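Local coordinates for protein A-adding tRNA nucleotidyltransferase (Aquifex aeolicus, PDB 4WBY) that adds the terminal adenosine to the 3' end of tRNAs that already end in CC, using ATP and magnesium, at residues R118-N123 and K150-L155. Numbering follows the deposited sequence. Where two conformers were deposited one is given.
Sequences RDFTIN and KVIRVL
Phe120 lies against Ile152 and Val154, and its side chain can be followed outward. CB sits 3.5 Å from Arg153 O; with CG beside the backbone N (chi1 -50°), the ring runs along the side of 150-155. CG and CD1 lie under Ile152 CG2, a CH-pi contact 4.0 Å from the ring centroid and 21° off its normal. Asp119 CB lies over the face opposite Ile152 CG2, toward the rim. CE1 meets Val154 CG1 at 3.7 Å near the ring plane, and the side chain also touches Ala170 of helix 165-177. With an alanine in place of Phe120, the Ile152 and Val154 methyls would probably face a gap, and Ala170 would lose a neighbour. The backbones join through Thr121 N, which donates to Arg153 O at 2.9 Å, almost in line with the carbonyl.

The 118-123 loop belongs to the head domain of a class II nucleotidyltransferase, and Arg118, Asp119 and Asn123 bind ATP; 150-155 carries the short strand that pairs in parallel with 180-181. Asp119 OD1 takes bonds from Phe120 N and Asn123 ND2 on the same face of its carboxylate, the amide coming from the syn side; OD2 pairs with Arg169, another ATP-site residue. A water bridges Thr121 OG1, Val151 O and Arg153 N, while Asp146 holds both Thr121 OG1 and the Arg153 guanidinium. Next along, Ile122 CD1 touches Ile152 CD1 at 3.7 Å.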
loop_
_atom_site.group_PDB
_atom_site.type_symbol
_atom_site.label_atom_id
_atom_site.label_comp_id
_atom_site.label_asym_id
_atom_site.label_seq_id
_atom_site.Cartn_x
_atom_site.Cartn_y
_atom_site.Cartn_z
ATOM N N ARG A 118 -2.955 -15.197 13.714
ATOM C CA ARG A 118 -2.554 -14.070 12.863
ATOM C C ARG A 118 -1.320 -14.400 12.015
ATOM O O ARG A 118 -0.852 -15.539 12.031
ATOM C CB ARG A 118 -2.339 -12.834 13.734
ATOM C CG ARG A 118 -3.681 -12.297 14.234
ATOM C CD ARG A 118 -3.588 -11.405 15.448
ATOM N NE ARG A 118 -4.931 -11.155 15.969
ATOM C CZ ARG A 118 -5.667 -10.090 15.669
ATOM N NH1 ARG A 118 -5.177 -9.154 14.863
ATOM N NH2 ARG A 118 -6.887 -9.953 16.196
ATOM N N ASP A 119 -0.798 -13.453 11.238
ATOM C CA ASP A 119 0.206 -13.878 10.256
ATOM C C ASP A 119 1.645 -13.992 10.797
ATOM O O ASP A 119 2.255 -15.060 10.671
ATOM C CB ASP A 119 0.185 -12.996 8.993
ATOM C CG ASP A 119 0.198 -11.487 9.267
ATOM O OD1 ASP A 119 0.450 -11.014 10.396
ATOM O OD2 ASP A 119 -0.032 -10.754 8.279
ATOM N N PHE A 120 2.176 -12.936 11.407
ATOM C CA PHE A 120 3.586 -12.908 11.802
ATOM C C PHE A 120 3.723 -12.461 13.241
ATOM O O PHE A 120 2.842 -11.772 13.764
ATOM C CB PHE A 120 4.380 -12.000 10.854
ATOM C CG PHE A 120 4.119 -12.309 9.419
ATOM C CD1 PHE A 120 4.509 -13.534 8.894
ATOM C CD2 PHE A 120 3.430 -11.418 8.607
ATOM C CE1 PHE A 120 4.231 -13.869 7.580
ATOM C CE2 PHE A 120 3.152 -11.740 7.286
ATOM C CZ PHE A 120 3.545 -12.975 6.773
ATOM N N THR A 121 4.810 -12.869 13.893
ATOM C CA THR A 121 4.924 -12.636 15.328
ATOM C C THR A 121 4.848 -11.154 15.681
ATOM O O THR A 121 4.285 -10.793 16.717
ATOM C CB THR A 121 6.218 -13.223 15.911
ATOM O OG1 THR A 121 7.348 -12.626 15.269
ATOM C CG2 THR A 121 6.265 -14.747 15.723
ATOM N N ILE A 122 5.381 -10.289 14.825
ATOM C CA ILE A 122 5.381 -8.870 15.155
ATOM C C ILE A 122 3.978 -8.273 15.047
ATOM O O ILE A 122 3.743 -7.168 15.535
ATOM C CB ILE A 122 6.364 -8.062 14.280
ATOM C CG1 ILE A 122 5.977 -8.126 12.796
ATOM C CG2 ILE A 122 7.811 -8.505 14.539
ATOM C CD1 ILE A 122 6.764 -7.159 11.913
ATOM N N ASN A 123 3.055 -9.014 14.430
ATOM C CA ASN A 123 1.657 -8.593 14.295
ATOM C C ASN A 123 0.713 -9.308 15.254
ATOM O O ASN A 123 -0.515 -9.164 15.158
ATOM C CB ASN A 123 1.167 -8.825 12.861
ATOM C CG ASN A 123 1.915 -7.995 11.852
ATOM O OD1 ASN A 123 2.491 -6.957 12.185
ATOM N ND2 ASN A 123 1.912 -8.446 10.597
ATOM N N LYS A 150 14.780 -7.834 13.847
ATOM C CA LYS A 150 14.339 -7.448 12.496
ATOM C C LYS A 150 13.976 -8.672 11.654
ATOM O O LYS A 150 14.463 -8.861 10.528
ATOM C CB LYS A 150 15.411 -6.609 11.804
ATOM C CG LYS A 150 15.717 -5.323 12.555
ATOM C CD LYS A 150 16.781 -4.545 11.812
ATOM C CE LYS A 150 16.962 -3.166 12.380
ATOM N NZ LYS A 150 17.922 -2.339 11.589
ATOM N N VAL A 151 13.071 -9.478 12.202
ATOM C CA VAL A 151 12.698 -10.752 11.613
ATOM C C VAL A 151 11.194 -10.865 11.366
ATOM O O VAL A 151 10.381 -10.577 12.251
ATOM C CB VAL A 151 13.148 -11.926 12.530
ATOM C CG1 VAL A 151 12.499 -13.232 12.097
ATOM C CG2 VAL A 151 14.677 -12.035 12.530
ATOM N N ILE A 152 10.840 -11.284 10.152
ATOM C CA ILE A 152 9.481 -11.714 9.820
ATOM C C ILE A 152 9.381 -13.230 10.020
ATOM O O ILE A 152 10.067 -14.004 9.351
ATOM C CB ILE A 152 9.097 -11.345 8.369
ATOM C CG1 ILE A 152 9.186 -9.827 8.149
ATOM C CG2 ILE A 152 7.707 -11.861 8.021
ATOM C CD1 ILE A 152 8.287 -8.988 9.050
ATOM N N ARG A 153 8.512 -13.644 10.934
ATOM C CA ARG A 153 8.384 -15.035 11.345
ATOM C C ARG A 153 6.919 -15.420 11.438
ATOM O O ARG A 153 6.143 -14.723 12.100
ATOM C CB ARG A 153 9.050 -15.241 12.712
ATOM C CG ARG A 153 9.150 -16.687 13.135
ATOM C CD ARG A 153 9.551 -16.831 14.591
ATOM N NE ARG A 153 10.763 -16.077 14.893
ATOM C CZ ARG A 153 12.001 -16.517 14.703
ATOM N NH1 ARG A 153 12.218 -17.737 14.211
ATOM N NH2 ARG A 153 13.023 -15.724 15.006
ATOM N N VAL A 154 6.530 -16.527 10.802
ATOM C CA VAL A 154 5.161 -17.016 10.960
ATOM C C VAL A 154 4.930 -17.590 12.370
ATOM O O VAL A 154 5.878 -17.920 13.093
ATOM C CB VAL A 154 4.800 -18.085 9.894
ATOM C CG1 VAL A 154 4.756 -17.452 8.502
ATOM C CG2 VAL A 154 5.755 -19.282 9.961
ATOM N N LEU A 155 3.663 -17.714 12.743
ATOM C CA LEU A 155 3.279 -18.172 14.081
ATOM C C LEU A 155 3.292 -19.687 14.239
ATOM O O LEU A 155 3.356 -20.201 15.365
ATOM C CB LEU A 155 1.887 -17.639 14.438
ATOM C CG LEU A 155 1.651 -16.134 14.261
ATOM C CD1 LEU A 155 0.342 -15.713 14.899
ATOM C CD2 LEU A 155 2.784 -15.329 14.834
HETATM O O HOH W 1 1.273 -17.515 10.960
HETATM O O HOH W 2 7.682 -11.528 12.765
#